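PDB 2PLI: magnesium and cobalt efflux protein CorC from Neisseria meningitidis, which probably takes part in the transport of magnesium and cobalt ions, the piece crystallised here being its transporter-associated domain. Local coordinates for residues Asp10-Val15 and Glu29-Phe34; Trp20-Ala25 and Thr33-Glu38; Leu50-Gln53 and His57-Val60. All blocks are in the same frame, centred on the assembly; numbering follows the deposited sequence. Where two conformers were deposited one is given.

Contact 1. Residues Asp10-Val15 and Glu29-Phe34; sequences DNIHAV and EDINTF. With ZN (zinc ion), chain S; ZN (zinc ion), chain G.
The methyl CG2 of I12 sits on the phenyl ring of F34, 3.5 Å from the ring centroid and only 12° off its normal, a CH-pi contact over the middle of one face. The other branch of the isoleucine runs on toward the helix: CD1 comes to 3.6 Å from F34 CB and touches I31 CD1 at 3.8 Å. Both branches are thus used, and their division follows from the first torsion of I12, which places CG1 anti to the carbonyl carbon (chi1 -55°) and CG2 anti to the backbone N. The two side chains overlap in antiparallel fashion, the isoleucine covering the phenylalanine from CB to the middle of the ring. On the helix, D30 turns its carboxylate to R21 of the third subunit in a salt bridge.

The next residue of the strand, H13, points away from the helix and belongs to a metal site. Its NE2 binds a zinc ion at 2.0 Å, which two waters also bind, while ND1 donates a nearly straight bond of 2.8 Å to D10 OD2. The acceptor lies in the imidazole plane, yet the donor meets the carboxylate from above its plane; this bond and the zinc ion together hold the rotation of the ring. Just before the strand, D10 OD1 binds a second zinc ion at 2.1 Å, a site completed from other subunits. Strand 12-14 thus turns H13 to a zinc ion and packs I12 against helix 28-35, the helix-on-antiparallel-sheet packing of this transporter-associated domain.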
loop_
_atom_site.group_PDB
_atom_site.type_symbol
_atom_site.label_atom_id
_atom_site.label_comp_id
_atom_site.label_asym_id
_atom_site.label_seq_id
_atom_site.Cartn_x
_atom_site.Cartn_y
_atom_site.Cartn_z
ATOM N N ASP A 10 1.975 -8.235 1.119
ATOM C CA ASP A 10 2.666 -7.084 0.535
ATOM C C ASP A 10 2.750 -7.256 -0.989
ATOM O O ASP A 10 3.316 -8.261 -1.451
ATOM C CB ASP A 10 4.134 -7.034 1.029
ATOM C CG ASP A 10 4.298 -6.933 2.544
ATOM O OD1 ASP A 10 3.310 -6.827 3.275
ATOM O OD2 ASP A 10 5.467 -6.996 3.011
ATOM N N ASN A 11 2.300 -6.275 -1.779
ATOM C CA ASN A 11 2.566 -6.390 -3.216
ATOM C C ASN A 11 4.052 -6.160 -3.492
ATOM O O ASN A 11 4.556 -6.635 -4.467
ATOM C CB ASN A 11 1.708 -5.501 -4.094
ATOM C CG ASN A 11 1.643 -4.083 -3.669
ATOM O OD1 ASN A 11 2.512 -3.560 -2.952
ATOM N ND2 ASN A 11 0.539 -3.396 -4.112
ATOM N N ILE A 12 4.709 -5.394 -2.619
ATOM C CA ILE A 12 6.156 -5.167 -2.678
ATOM C C ILE A 12 6.714 -5.644 -1.360
ATOM O O ILE A 12 6.574 -4.937 -0.359
ATOM C CB ILE A 12 6.527 -3.671 -2.888
ATOM C CG1 ILE A 12 5.857 -3.075 -4.124
ATOM C CG2 ILE A 12 8.053 -3.497 -2.982
ATOM C CD1 ILE A 12 6.079 -1.582 -4.315
ATOM N N HIS A 13 7.311 -6.831 -1.353
ATOM C CA HIS A 13 7.658 -7.518 -0.108
ATOM C C HIS A 13 9.138 -7.546 0.072
ATOM O O HIS A 13 9.833 -8.091 -0.755
ATOM C CB HIS A 13 7.161 -8.932 -0.173
ATOM C CG HIS A 13 7.423 -9.688 1.069
ATOM N ND1 HIS A 13 6.963 -9.260 2.302
ATOM C CD2 HIS A 13 8.090 -10.840 1.279
ATOM C CE1 HIS A 13 7.383 -10.110 3.226
ATOM N NE2 HIS A 13 8.067 -11.071 2.625
ATOM N N ALA A 14 9.641 -6.969 1.143
ATOM C CA ALA A 14 11.072 -7.014 1.362
ATOM C C ALA A 14 11.437 -8.390 1.897
ATOM O O ALA A 14 11.067 -8.713 3.022
ATOM C CB ALA A 14 11.501 -5.935 2.354
ATOM N N VAL A 15 12.202 -9.152 1.135
ATOM C CA VAL A 15 12.658 -10.449 1.577
ATOM C C VAL A 15 13.870 -10.317 2.487
ATOM O O VAL A 15 14.176 -11.222 3.298
ATOM C CB VAL A 15 12.943 -11.394 0.393
ATOM C CG1 VAL A 15 11.669 -11.625 -0.432
ATOM C CG2 VAL A 15 14.026 -10.878 -0.491
ATOM N N GLU A 29 2.493 3.629 -10.180
ATOM C CA GLU A 29 2.535 4.721 -9.210
ATOM C C GLU A 29 2.894 4.265 -7.810
ATOM O O GLU A 29 3.552 4.974 -7.075
ATOM C CB GLU A 29 1.214 5.468 -9.156
ATOM C CG GLU A 29 0.804 6.052 -10.477
ATOM C CD GLU A 29 -0.052 5.165 -11.322
ATOM O OE1 GLU A 29 -0.073 3.934 -11.179
ATOM O OE2 GLU A 29 -0.761 5.735 -12.169
ATOM N N ASP A 30 2.469 3.065 -7.457
ATOM C CA ASP A 30 2.810 2.506 -6.162
ATOM C C ASP A 30 4.264 2.050 -6.068
ATOM O O ASP A 30 4.927 2.180 -5.003
ATOM C CB ASP A 30 1.808 1.441 -5.775
ATOM C CG ASP A 30 0.388 2.028 -5.646
ATOM O OD1 ASP A 30 0.211 3.117 -5.043
ATOM O OD2 ASP A 30 -0.542 1.449 -6.245
ATOM N N ILE A 31 4.906 1.610 -7.167
ATOM C CA ILE A 31 6.336 1.382 -7.303
ATOM C C ILE A 31 7.075 2.696 -7.075
ATOM O O ILE A 31 8.033 2.766 -6.334
ATOM C CB ILE A 31 6.661 0.826 -8.705
ATOM C CG1 ILE A 31 6.032 -0.584 -8.874
ATOM C CG2 ILE A 31 8.167 0.805 -8.944
ATOM C CD1 ILE A 31 6.666 -1.735 -8.045
ATOM N N ASN A 32 6.558 3.762 -7.669
ATOM C CA ASN A 32 7.254 5.037 -7.586
ATOM C C ASN A 32 7.287 5.574 -6.169
ATOM O O ASN A 32 8.301 6.095 -5.715
ATOM C CB ASN A 32 6.628 6.055 -8.544
ATOM C CG ASN A 32 7.000 5.794 -10.004
ATOM O OD1 ASN A 32 7.985 5.119 -10.323
ATOM N ND2 ASN A 32 6.231 6.386 -10.897
ATOM N N THR A 33 6.172 5.435 -5.458
ATOM C CA THR A 33 6.108 5.869 -4.058
ATOM C C THR A 33 7.101 5.079 -3.218
ATOM O O THR A 33 7.813 5.651 -2.376
ATOM C CB THR A 33 4.677 5.743 -3.544
ATOM O OG1 THR A 33 3.858 6.591 -4.337
ATOM C CG2 THR A 33 4.559 6.172 -2.091
ATOM N N PHE A 34 7.152 3.775 -3.479
ATOM C CA PHE A 34 7.965 2.869 -2.673
ATOM C C PHE A 34 9.443 3.111 -2.853
ATOM O O PHE A 34 10.212 3.133 -1.862
ATOM C CB PHE A 34 7.584 1.425 -2.965
ATOM C CG PHE A 34 8.258 0.422 -2.052
ATOM C CD1 PHE A 34 7.580 -0.062 -0.906
ATOM C CD2 PHE A 34 9.528 -0.077 -2.327
ATOM C CE1 PHE A 34 8.146 -1.000 -0.083
ATOM C CE2 PHE A 34 10.099 -1.005 -1.512
ATOM C CZ PHE A 34 9.444 -1.452 -0.360
HETATM ZN ZN ZN S . 3.999 -6.540 5.203
HETATM ZN ZN ZN G . 8.746 -12.801 3.433
HETATM O O HOH W 1 6.951 -13.544 4.112
HETATM O O HOH W 2 9.968 -13.641 2.016
#

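Contact 2. Residues Trp20-Ala25 and Thr33-Glu38; sequences WRIHAA and TFFGTE
One face of the W20 indole receives the edges of two phenyl rings, F34 over its five-membered ring and F35 over its six-membered ring, in an aromatic cluster that joins helix 28-35 to strand 19-23 of the antiparallel sheet. The F35 pair is edge-to-face, with centroids 5.0 Å apart and planes at 86°; its CE1 leads, 3.6 Å from W20 CE3 and offset toward the rim of the indole. F34 makes an offset edge-to-face pair, bringing CE2 to within 3.6 Å of W20 NE1, which lies near the plane of the phenyl ring. The two phenylalanines also meet each other, F34 CD2 standing over the centre of one face of F35.

Differing first torsions help to bring these neighbours in sequence to the same indole face: F34 has CG anti to the backbone N (chi1 -173°), whereas F35 has it anti to the carbonyl carbon (chi1 -72°).

All four touching residues are buried. Strand 82-89 pairs with W20 and I22 through backbone hydrogen bonds, and L70 of strand 70-77 also packs on F35. At the second subunit, S17 lies against both W20 and F35. Farther along the strand, I22 approaches F35 from the opposite direction, its CD1 lying obliquely 4.0 Å from F35 CE2.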
loop_
_atom_site.group_PDB
_atom_site.type_symbol
_atom_site.label_atom_id
_atom_site.label_comp_id
_atom_site.label_asym_id
_atom_site.label_seq_id
_atom_site.Cartn_x
_atom_site.Cartn_y
_atom_site.Cartn_z
ATOM N N TRP A 20 13.554 -7.172 -2.899
ATOM C CA TRP A 20 12.115 -7.157 -2.850
ATOM C C TRP A 20 11.471 -8.113 -3.839
ATOM O O TRP A 20 11.831 -8.126 -5.022
ATOM C CB TRP A 20 11.605 -5.734 -3.157
ATOM C CG TRP A 20 12.205 -4.722 -2.270
ATOM C CD1 TRP A 20 11.743 -4.341 -1.054
ATOM C CD2 TRP A 20 13.405 -3.968 -2.497
ATOM N NE1 TRP A 20 12.582 -3.411 -0.488
ATOM C CE2 TRP A 20 13.624 -3.182 -1.345
ATOM C CE3 TRP A 20 14.328 -3.884 -3.545
ATOM C CZ2 TRP A 20 14.712 -2.322 -1.225
ATOM C CZ3 TRP A 20 15.443 -3.025 -3.403
ATOM C CH2 TRP A 20 15.604 -2.262 -2.263
ATOM N N ARG A 21 10.483 -8.868 -3.379
ATOM C CA ARG A 21 9.700 -9.683 -4.280
ATOM C C ARG A 21 8.450 -8.897 -4.616
ATOM O O ARG A 21 7.743 -8.444 -3.689
ATOM C CB ARG A 21 9.328 -11.011 -3.636
ATOM C CG ARG A 21 8.627 -11.918 -4.658
ATOM C CD ARG A 21 8.201 -13.256 -4.036
ATOM N NE ARG A 21 9.303 -13.990 -3.461
ATOM C CZ ARG A 21 9.487 -14.183 -2.151
ATOM N NH1 ARG A 21 8.633 -13.689 -1.242
ATOM N NH2 ARG A 21 10.540 -14.866 -1.742
ATOM N N ILE A 22 8.189 -8.703 -5.907
ATOM C CA ILE A 22 7.131 -7.773 -6.317
ATOM C C ILE A 22 6.089 -8.461 -7.213
ATOM O O ILE A 22 6.434 -9.073 -8.225
ATOM C CB ILE A 22 7.753 -6.570 -7.104
ATOM C CG1 ILE A 22 8.802 -5.846 -6.258
ATOM C CG2 ILE A 22 6.665 -5.573 -7.553
ATOM C CD1 ILE A 22 9.469 -4.646 -6.934
ATOM N N HIS A 23 4.821 -8.324 -6.836
ATOM C CA HIS A 23 3.712 -8.791 -7.654
ATOM C C HIS A 23 3.726 -7.978 -8.926
ATOM O O HIS A 23 3.738 -6.761 -8.896
ATOM C CB HIS A 23 2.368 -8.590 -6.956
ATOM C CG HIS A 23 2.142 -9.492 -5.791
ATOM N ND1 HIS A 23 0.890 -9.695 -5.247
ATOM C CD2 HIS A 23 3.002 -10.215 -5.037
ATOM C CE1 HIS A 23 0.992 -10.517 -4.219
ATOM N NE2 HIS A 23 2.257 -10.849 -4.076
ATOM N N ALA A 24 3.669 -8.659 -10.060
ATOM C CA ALA A 24 3.683 -7.946 -11.329
ATOM C C ALA A 24 2.539 -6.956 -11.547
ATOM O O ALA A 24 2.676 -6.023 -12.357
ATOM C CB ALA A 24 3.733 -8.942 -12.490
ATOM N N ALA A 25 1.422 -7.223 -10.897
ATOM C CA ALA A 25 0.237 -6.392 -11.036
ATOM C C ALA A 25 0.299 -5.082 -10.228
ATOM O O ALA A 25 -0.586 -4.211 -10.388
ATOM C CB ALA A 25 -0.964 -7.216 -10.674
ATOM N N THR A 33 6.172 5.435 -5.458
ATOM C CA THR A 33 6.108 5.869 -4.058
ATOM C C THR A 33 7.101 5.079 -3.218
ATOM O O THR A 33 7.813 5.651 -2.376
ATOM C CB THR A 33 4.677 5.743 -3.544
ATOM O OG1 THR A 33 3.858 6.591 -4.337
ATOM C CG2 THR A 33 4.559 6.172 -2.091
ATOM N N PHE A 34 7.152 3.775 -3.479
ATOM C CA PHE A 34 7.965 2.869 -2.673
ATOM C C PHE A 34 9.443 3.111 -2.853
ATOM O O PHE A 34 10.212 3.133 -1.862
ATOM C CB PHE A 34 7.584 1.425 -2.965
ATOM C CG PHE A 34 8.258 0.422 -2.052
ATOM C CD1 PHE A 34 7.580 -0.062 -0.906
ATOM C CD2 PHE A 34 9.528 -0.077 -2.327
ATOM C CE1 PHE A 34 8.146 -1.000 -0.083
ATOM C CE2 PHE A 34 10.099 -1.005 -1.512
ATOM C CZ PHE A 34 9.444 -1.452 -0.360
ATOM N N PHE A 35 9.861 3.334 -4.097
ATOM C CA PHE A 35 11.263 3.395 -4.424
ATOM C C PHE A 35 11.790 4.785 -4.695
ATOM O O PHE A 35 12.993 4.966 -4.808
ATOM C CB PHE A 35 11.564 2.541 -5.656
ATOM C CG PHE A 35 11.494 1.073 -5.396
ATOM C CD1 PHE A 35 12.488 0.434 -4.679
ATOM C CD2 PHE A 35 10.424 0.320 -5.850
ATOM C CE1 PHE A 35 12.407 -0.906 -4.407
ATOM C CE2 PHE A 35 10.345 -1.024 -5.597
ATOM C CZ PHE A 35 11.318 -1.645 -4.860
ATOM N N GLY A 36 10.913 5.753 -4.820
ATOM C CA GLY A 36 11.335 7.100 -5.234
ATOM C C GLY A 36 11.734 7.218 -6.707
ATOM O O GLY A 36 12.398 8.203 -7.120
ATOM N N THR A 37 11.319 6.253 -7.509
ATOM C CA THR A 37 11.474 6.249 -8.965
ATOM C C THR A 37 10.426 7.159 -9.612
ATOM O O THR A 37 9.464 7.583 -8.978
ATOM C CB THR A 37 11.389 4.812 -9.503
ATOM O OG1 THR A 37 10.219 4.173 -8.961
ATOM C CG2 THR A 37 12.624 3.998 -9.078
ATOM N N GLU A 38 10.630 7.445 -10.895
ATOM C CA GLU A 38 9.718 8.269 -11.659
ATOM C C GLU A 38 9.370 7.586 -12.975
ATOM O O GLU A 38 9.381 8.195 -14.064
ATOM C CB GLU A 38 10.351 9.653 -11.886
ATOM C CG GLU A 38 10.436 10.508 -10.631
ATOM C CD GLU A 38 11.210 11.800 -10.861
ATOM O OE1 GLU A 38 11.279 12.265 -12.025
ATOM O OE2 GLU A 38 11.756 12.349 -9.872
#

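Contact 3. Residues Leu50-Gln53 and His57-Val60. With ZN (zinc ion), chain F.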
loop_
_atom_site.group_PDB
_atom_site.type_symbol
_atom_site.label_atom_id
_atom_site.label_comp_id
_atom_site.label_asym_id
_atom_site.label_seq_id
_atom_site.Cartn_x
_atom_site.Cartn_y
_atom_site.Cartn_z
ATOM N N LEU A 50 5.533 -2.682 -17.489
ATOM C CA LEU A 50 6.719 -1.923 -17.763
ATOM C C LEU A 50 7.916 -2.815 -18.104
ATOM O O LEU A 50 8.673 -2.532 -19.034
ATOM C CB LEU A 50 7.022 -1.015 -16.581
ATOM C CG LEU A 50 8.049 0.065 -16.830
ATOM C CD1 LEU A 50 7.540 1.147 -17.785
ATOM C CD2 LEU A 50 8.399 0.710 -15.526
ATOM N N VAL A 51 8.077 -3.907 -17.363
ATOM C CA VAL A 51 9.118 -4.895 -17.683
ATOM C C VAL A 51 8.926 -5.452 -19.073
ATOM O O VAL A 51 9.869 -5.576 -19.829
ATOM C CB VAL A 51 9.158 -5.979 -16.637
ATOM C CG1 VAL A 51 9.997 -7.135 -17.094
ATOM C CG2 VAL A 51 9.723 -5.370 -15.304
ATOM N N ILE A 52 7.705 -5.815 -19.423
ATOM C CA ILE A 52 7.418 -6.369 -20.753
ATOM C C ILE A 52 7.739 -5.314 -21.825
ATOM O O ILE A 52 8.299 -5.655 -22.884
ATOM C CB ILE A 52 5.969 -6.854 -20.812
ATOM C CG1 ILE A 52 5.751 -8.115 -19.958
ATOM C CG2 ILE A 52 5.540 -7.148 -22.236
ATOM C CD1 ILE A 52 4.293 -8.500 -19.757
ATOM N N GLN A 53 7.380 -4.063 -21.579
ATOM C CA GLN A 53 7.709 -2.945 -22.498
ATOM C C GLN A 53 9.207 -2.837 -22.728
ATOM O O GLN A 53 9.649 -2.723 -23.865
ATOM C CB GLN A 53 7.142 -1.617 -22.001
ATOM C CG GLN A 53 7.671 -0.311 -22.702
ATOM C CD GLN A 53 7.360 0.943 -21.873
ATOM O OE1 GLN A 53 6.197 1.200 -21.548
ATOM N NE2 GLN A 53 8.408 1.663 -21.432
ATOM N N HIS A 57 8.973 -8.167 -24.960
ATOM C CA HIS A 57 8.217 -9.413 -25.065
ATOM C C HIS A 57 7.916 -9.934 -23.692
ATOM O O HIS A 57 8.440 -9.402 -22.715
ATOM C CB HIS A 57 9.030 -10.452 -25.819
ATOM C CG HIS A 57 10.307 -10.859 -25.112
ATOM N ND1 HIS A 57 11.449 -10.078 -25.108
ATOM C CD2 HIS A 57 10.628 -11.995 -24.442
ATOM C CE1 HIS A 57 12.408 -10.713 -24.448
ATOM N NE2 HIS A 57 11.939 -11.878 -24.030
ATOM N N LEU A 58 7.014 -10.924 -23.631
ATOM C CA LEU A 58 6.712 -11.619 -22.375
ATOM C C LEU A 58 7.905 -12.493 -22.012
ATOM O O LEU A 58 8.198 -13.455 -22.718
ATOM C CB LEU A 58 5.464 -12.483 -22.561
ATOM C CG LEU A 58 5.094 -13.410 -21.391
ATOM C CD1 LEU A 58 4.851 -12.587 -20.151
ATOM C CD2 LEU A 58 3.866 -14.243 -21.745
ATOM N N PRO A 59 8.608 -12.161 -20.925
ATOM C CA PRO A 59 9.800 -12.895 -20.586
ATOM C C PRO A 59 9.573 -14.201 -19.816
ATOM O O PRO A 59 8.498 -14.454 -19.235
ATOM C CB PRO A 59 10.558 -11.902 -19.708
ATOM C CG PRO A 59 9.495 -11.233 -18.988
ATOM C CD PRO A 59 8.368 -11.050 -19.998
ATOM N N VAL A 60 10.640 -14.998 -19.757
ATOM C CA VAL A 60 10.634 -16.208 -18.964
ATOM C C VAL A 60 11.408 -15.997 -17.672
ATOM O O VAL A 60 12.147 -15.002 -17.502
ATOM C CB VAL A 60 11.264 -17.399 -19.759
ATOM C CG1 VAL A 60 10.512 -17.680 -21.032
ATOM C CG2 VAL A 60 12.732 -17.114 -20.098
HETATM ZN ZN ZN F . 12.816 -13.588 -23.354
HETATM O O HOH W 3 11.514 -15.425 -24.015
#
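A zinc site lies just beyond the end of helix 47-55, in the loop that leads to strand 64-67, and I52 packs against H57, L58 and P59 where this loop runs back along the helix within the transporter-associated domain. I52 lies along the loop and meets three consecutive residues with different parts of its side chain. Its CG2 rests 3.7 Å from the backbone O of H57. The other branch reaches further: CG1 lies 3.9 Å from P59 CD, the proline crossing the isoleucine at about a right angle, and CD1 ends 4.1 Å from L58 CD1. The side chains of I52 and L58 are parallel neighbours. With CG1 of I52 anti to its carbonyl carbon (chi1 -70°), the long branch is directed along the loop toward L58 and P59, leaving CG2 to the H57 carbonyl.

L82 of strand 82-89 packs on both I52 and L58, and V51 touches the same strand, which ties helix and loop to the sheet. P59 is buried, while I52, H57 and L58 are partly exposed.

CB of H57 points away from the helix, and the ring reaches the metal through NE2. Its CG lies between the backbone N and the carbonyl carbon (chi1 64°), and a weak hydrogen bond from ND1 to the backbone O of L55 may help the zinc ion to hold the ring's rotation. E63 from further along the loop supplies the second protein ligand, and its OE2 also accepts a hydrogen bond from V60 N. The zinc ion is bound by H57 NE2 at 2.0 Å and by a water at 2.4 Å.

Contacts 1 and 2 form one continuous core. Their centres are 4 Å apart, they share T33 and F34, and helix 28-35 packs in both on neighbouring strands of one sheet, F34 touching I12 with its face and W20 with its edge. Backbone pairing of H13 O with R21 N at 2.8 Å joins the strands, and N32 OD1 probably bonds to T37 OG1, also at 2.8 Å, at the end of the helix. Contact 3 lies on the opposite side of the chain's centre, its centre about 19 Å from that of contact 1 and 16 Å from that of contact 2. The zinc sites differ likewise: D10 shares its metal with other subunits, whereas H57 and E63 hold theirs within one chain.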